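Long-range contact in NUDIX hydrolase (Alicyclobacillus acidocaldarius subsp. acidocaldarius, PDB 3QSJ), which probably hydrolyses phosphorus-containing acid anhydrides, as Nudix enzymes do with magnesium or manganese, and holds a calcium ion in this crystal: residues R81-V93 / D102-C114. Numbering follows the deposited sequence. Where two conformers were deposited one is given.
Sequences RETAEEIGWLLAV and DTPLAPDEQADLC. With CA (calcium ion), chain B.
Gln110 reaches from helix 107-113 to the C-terminal end of helix 81-87, where its NE2 donates to Glu85 O over 3.1 Å. The bond is almost straight (176°), its acceptor in the amide plane but its donor above the carbonyl plane. The amide gets this far because the side chain is extended, CG anti to the backbone N (chi1 -178°); Arg168 NH2 hydrogen-bonds its OE1. The carboxamide lies against Gly88, its CD 3.4 Å from Gly88 CA; a CB on this positive-phi residue would hit OE1. Just beyond, Leu105 N donates to Gly88 O (3.0 Å), and Pro104 CB sits over the Trp89 six-membered ring, 3.5 Å from its centroid, a CH-pi contact. Indole NE1 bonds Glu166 O and, with Pro104 over one face, restrains the ring's turn; with alanine in place of Trp89, Pro104 would probably lose its ring and Glu166 O its donor. Deeper in, Ala84 CB packs on Leu113 CD1 at 3.7 Å, and Leu90 CD1 touches Leu105 CD2. Water 1 donates to Glu85 OE2 and Leu113 O. Arg81 NH1 salt-bridges OE2 of both Glu85 and Glu82; Glu82 OE1 binds calcium with Glu86 OE2 and Gly46 O. Arg81, Glu82, Glu85, Glu86 and Gly88 fall in the REUXEEXGU tail of the Nudix box. Glu85 thus links the packing helix to the metal through Arg81 and through water 2, a calcium ligand donating to its OE1.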
loop_
_atom_site.group_PDB
_atom_site.type_symbol
_atom_site.label_atom_id
_atom_site.label_comp_id
_atom_site.label_asym_id
_atom_site.label_seq_id
_atom_site.Cartn_x
_atom_site.Cartn_y
_atom_site.Cartn_z
ATOM N N ARG A 81 3.673 0.897 -6.405
ATOM C CA ARG A 81 3.631 2.118 -7.221
ATOM C C ARG A 81 2.748 3.209 -6.574
ATOM O O ARG A 81 3.128 4.376 -6.566
ATOM C CB ARG A 81 3.105 1.815 -8.651
ATOM C CG ARG A 81 2.876 3.122 -9.499
ATOM C CD ARG A 81 2.312 2.849 -10.919
ATOM N NE ARG A 81 1.133 1.964 -10.872
ATOM C CZ ARG A 81 -0.077 2.314 -10.447
ATOM N NH1 ARG A 81 -0.320 3.572 -10.043
ATOM N NH2 ARG A 81 -1.064 1.416 -10.426
ATOM N N GLU A 82 1.544 2.821 -6.138
ATOM C CA GLU A 82 0.540 3.725 -5.550
ATOM C C GLU A 82 1.116 4.322 -4.262
ATOM O O GLU A 82 0.957 5.523 -4.000
ATOM C CB GLU A 82 -0.739 2.935 -5.261
ATOM C CG GLU A 82 -1.523 2.590 -6.524
ATOM C CD GLU A 82 -2.291 3.737 -7.177
ATOM O OE1 GLU A 82 -2.617 4.714 -6.462
ATOM O OE2 GLU A 82 -2.663 3.614 -8.369
ATOM N N THR A 83 1.891 3.509 -3.508
ATOM C CA THR A 83 2.531 3.980 -2.294
ATOM C C THR A 83 3.576 5.076 -2.633
ATOM O O THR A 83 3.654 6.093 -1.937
ATOM C CB THR A 83 3.170 2.800 -1.528
ATOM O OG1 THR A 83 2.108 1.892 -1.163
ATOM C CG2 THR A 83 3.877 3.261 -0.264
ATOM N N ALA A 84 4.371 4.868 -3.704
ATOM C CA ALA A 84 5.409 5.845 -4.070
ATOM C C ALA A 84 4.713 7.142 -4.444
ATOM O O ALA A 84 5.154 8.238 -4.057
ATOM C CB ALA A 84 6.228 5.304 -5.255
ATOM N N GLU A 85 3.606 7.028 -5.178
ATOM C CA GLU A 85 2.884 8.236 -5.598
ATOM C C GLU A 85 2.349 8.998 -4.405
ATOM O O GLU A 85 2.384 10.211 -4.405
ATOM C CB GLU A 85 1.677 7.861 -6.484
ATOM C CG GLU A 85 2.079 7.264 -7.825
ATOM C CD GLU A 85 0.893 6.748 -8.620
ATOM O OE1 GLU A 85 -0.255 6.974 -8.178
ATOM O OE2 GLU A 85 1.107 6.101 -9.668
ATOM N N GLU A 86 1.806 8.275 -3.412
ATOM C CA GLU A 86 1.103 8.912 -2.305
ATOM C C GLU A 86 2.007 9.451 -1.219
ATOM O O GLU A 86 1.751 10.554 -0.719
ATOM C CB GLU A 86 0.087 7.882 -1.749
ATOM C CG GLU A 86 -1.067 7.672 -2.701
ATOM C CD GLU A 86 -2.087 6.718 -2.126
ATOM O OE1 GLU A 86 -2.466 6.891 -0.945
ATOM O OE2 GLU A 86 -2.557 5.846 -2.889
ATOM N N ILE A 87 3.053 8.711 -0.862
ATOM C CA ILE A 87 3.910 9.122 0.265
ATOM C C ILE A 87 5.378 9.350 -0.064
ATOM O O ILE A 87 6.159 9.661 0.850
ATOM C CB ILE A 87 3.686 8.195 1.497
ATOM C CG1 ILE A 87 4.074 6.750 1.145
ATOM C CG2 ILE A 87 2.203 8.286 1.985
ATOM C CD1 ILE A 87 5.251 6.109 1.795
ATOM N N GLY A 88 5.748 9.232 -1.343
ATOM C CA GLY A 88 7.099 9.620 -1.779
ATOM C C GLY A 88 8.234 8.673 -1.436
ATOM O O GLY A 88 9.408 9.088 -1.399
ATOM N N TRP A 89 7.904 7.433 -1.082
ATOM C CA TRP A 89 8.956 6.435 -0.814
ATOM C C TRP A 89 8.716 5.247 -1.762
ATOM O O TRP A 89 7.574 4.744 -1.858
ATOM C CB TRP A 89 8.926 5.923 0.646
ATOM C CG TRP A 89 9.350 6.977 1.653
ATOM C CD1 TRP A 89 8.559 7.939 2.208
ATOM C CD2 TRP A 89 10.646 7.137 2.251
ATOM N NE1 TRP A 89 9.305 8.762 3.024
ATOM C CE2 TRP A 89 10.592 8.297 3.065
ATOM C CE3 TRP A 89 11.881 6.488 2.083
ATOM C CZ2 TRP A 89 11.702 8.760 3.791
ATOM C CZ3 TRP A 89 12.956 6.908 2.843
ATOM C CH2 TRP A 89 12.853 8.008 3.710
ATOM N N LEU A 90 9.803 4.748 -2.365
ATOM C CA LEU A 90 9.750 3.517 -3.162
ATOM C C LEU A 90 10.258 2.464 -2.290
ATOM O O LEU A 90 11.450 2.485 -1.906
ATOM C CB LEU A 90 10.649 3.548 -4.414
ATOM C CG LEU A 90 10.031 4.036 -5.684
ATOM C CD1 LEU A 90 11.102 4.319 -6.748
ATOM C CD2 LEU A 90 8.969 3.072 -6.204
ATOM N N LEU A 91 9.384 1.529 -1.944
ATOM C CA LEU A 91 9.717 0.405 -1.084
ATOM C C LEU A 91 10.180 -0.773 -1.891
ATOM O O LEU A 91 9.768 -0.947 -3.050
ATOM C CB LEU A 91 8.488 -0.043 -0.278
ATOM C CG LEU A 91 8.187 0.789 0.976
ATOM C CD1 LEU A 91 7.915 2.177 0.638
ATOM C CD2 LEU A 91 7.032 0.278 1.644
ATOM N N ALA A 92 11.008 -1.623 -1.239
ATOM C CA ALA A 92 11.437 -2.923 -1.828
ATOM C C ALA A 92 12.082 -2.803 -3.206
ATOM O O ALA A 92 11.953 -3.703 -4.018
ATOM C CB ALA A 92 10.225 -3.882 -1.908
ATOM N N VAL A 93 12.872 -1.781 -3.406
ATOM C CA VAL A 93 13.611 -1.627 -4.681
ATOM C C VAL A 93 15.052 -2.116 -4.476
ATOM O O VAL A 93 15.668 -1.852 -3.405
ATOM C CB VAL A 93 13.530 -0.165 -5.191
ATOM C CG1 VAL A 93 14.490 0.109 -6.373
ATOM C CG2 VAL A 93 12.084 0.166 -5.608
ATOM N N ASP A 102 17.414 2.905 -0.254
ATOM C CA ASP A 102 16.916 3.273 1.088
ATOM C C ASP A 102 16.655 4.775 1.244
ATOM O O ASP A 102 16.432 5.275 2.363
ATOM C CB ASP A 102 17.872 2.757 2.190
ATOM C CG ASP A 102 19.263 3.352 2.185
ATOM O OD1 ASP A 102 19.606 4.082 1.212
ATOM O OD2 ASP A 102 20.024 3.088 3.150
ATOM N N THR A 103 16.651 5.472 0.122
ATOM C CA THR A 103 16.390 6.895 0.102
ATOM C C THR A 103 14.950 7.186 -0.334
ATOM O O THR A 103 14.334 6.418 -1.079
ATOM C CB THR A 103 17.373 7.627 -0.853
ATOM O OG1 THR A 103 17.225 7.057 -2.142
ATOM C CG2 THR A 103 18.849 7.544 -0.394
ATOM N N PRO A 104 14.417 8.343 0.069
ATOM C CA PRO A 104 13.102 8.734 -0.442
ATOM C C PRO A 104 13.260 9.299 -1.854
ATOM O O PRO A 104 14.368 9.666 -2.295
ATOM C CB PRO A 104 12.696 9.889 0.494
ATOM C CG PRO A 104 14.011 10.501 0.919
ATOM C CD PRO A 104 14.999 9.376 0.966
ATOM N N LEU A 105 12.143 9.463 -2.520
ATOM C CA LEU A 105 12.137 10.159 -3.804
ATOM C C LEU A 105 12.212 11.640 -3.494
ATOM O O LEU A 105 11.651 12.109 -2.501
ATOM C CB LEU A 105 10.796 9.884 -4.531
ATOM C CG LEU A 105 10.563 8.451 -4.979
ATOM C CD1 LEU A 105 9.078 8.265 -5.328
ATOM C CD2 LEU A 105 11.464 8.112 -6.198
ATOM N N ALA A 106 12.886 12.390 -4.350
ATOM C CA ALA A 106 12.930 13.831 -4.213
ATOM C C ALA A 106 11.505 14.340 -4.590
ATOM O O ALA A 106 10.800 13.660 -5.343
ATOM C CB ALA A 106 13.961 14.413 -5.184
ATOM N N PRO A 107 11.078 15.510 -4.082
ATOM C CA PRO A 107 9.758 16.054 -4.465
ATOM C C PRO A 107 9.482 15.992 -5.965
ATOM O O PRO A 107 8.390 15.581 -6.354
ATOM C CB PRO A 107 9.828 17.513 -3.991
ATOM C CG PRO A 107 10.785 17.504 -2.880
ATOM C CD PRO A 107 11.796 16.434 -3.172
ATOM N N ASP A 108 10.488 16.358 -6.813
ATOM C CA ASP A 108 10.326 16.376 -8.285
ATOM C C ASP A 108 10.109 14.993 -8.889
ATOM O O ASP A 108 9.361 14.868 -9.845
ATOM C CB ASP A 108 11.511 17.054 -8.968
ATOM C CG ASP A 108 11.364 18.551 -9.204
ATOM O OD1 ASP A 108 10.332 19.131 -8.777
ATOM O OD2 ASP A 108 12.278 19.146 -9.822
ATOM N N GLU A 109 10.745 13.960 -8.332
ATOM C CA GLU A 109 10.579 12.587 -8.843
ATOM C C GLU A 109 9.213 12.122 -8.424
ATOM O O GLU A 109 8.534 11.487 -9.211
ATOM C CB GLU A 109 11.649 11.635 -8.271
ATOM C CG GLU A 109 13.070 12.074 -8.614
ATOM C CD GLU A 109 14.158 11.238 -7.992
ATOM O OE1 GLU A 109 14.148 11.072 -6.750
ATOM O OE2 GLU A 109 15.024 10.747 -8.751
ATOM N N GLN A 110 8.790 12.443 -7.176
ATOM C CA GLN A 110 7.416 12.066 -6.746
ATOM C C GLN A 110 6.410 12.793 -7.643
ATOM O O GLN A 110 5.438 12.200 -8.080
ATOM C CB GLN A 110 7.155 12.397 -5.264
ATOM C CG GLN A 110 5.769 11.978 -4.769
ATOM C CD GLN A 110 5.537 12.286 -3.303
ATOM O OE1 GLN A 110 6.372 12.924 -2.610
ATOM N NE2 GLN A 110 4.410 11.841 -2.783
ATOM N N ALA A 111 6.645 14.060 -7.935
ATOM C CA ALA A 111 5.721 14.807 -8.816
ATOM C C ALA A 111 5.595 14.127 -10.184
ATOM O O ALA A 111 4.475 13.954 -10.682
ATOM C CB ALA A 111 6.204 16.250 -8.991
ATOM N N ASP A 112 6.742 13.715 -10.772
ATOM C CA ASP A 112 6.824 13.006 -12.058
ATOM C C ASP A 112 6.102 11.654 -12.011
ATOM O O ASP A 112 5.478 11.270 -12.996
ATOM C CB ASP A 112 8.293 12.787 -12.463
ATOM C CG ASP A 112 8.942 14.016 -13.067
ATOM O OD1 ASP A 112 8.245 15.043 -13.226
ATOM O OD2 ASP A 112 10.152 13.959 -13.364
ATOM N N LEU A 113 6.185 10.932 -10.877
ATOM C CA LEU A 113 5.477 9.643 -10.752
ATOM C C LEU A 113 3.972 9.863 -10.705
ATOM O O LEU A 113 3.226 9.011 -11.176
ATOM C CB LEU A 113 5.880 8.898 -9.489
ATOM C CG LEU A 113 7.276 8.356 -9.324
ATOM C CD1 LEU A 113 7.251 7.224 -8.280
ATOM C CD2 LEU A 113 7.861 7.821 -10.616
ATOM N N CYS A 114 3.519 11.010 -10.155
ATOM C CA CYS A 114 2.083 11.310 -10.070
ATOM C C CYS A 114 1.424 11.725 -11.400
ATOM O O CYS A 114 0.188 11.797 -11.496
ATOM C CB CYS A 114 1.784 12.280 -8.934
ATOM S SG CYS A 114 2.209 11.618 -7.296
HETATM CA CA CA B . -3.720 5.986 -4.809
HETATM O O HOH W 1 3.411 6.344 -10.939
HETATM O O HOH W 2 -2.045 7.427 -5.941
HETATM O O HOH W 3 -5.254 6.157 -6.552
#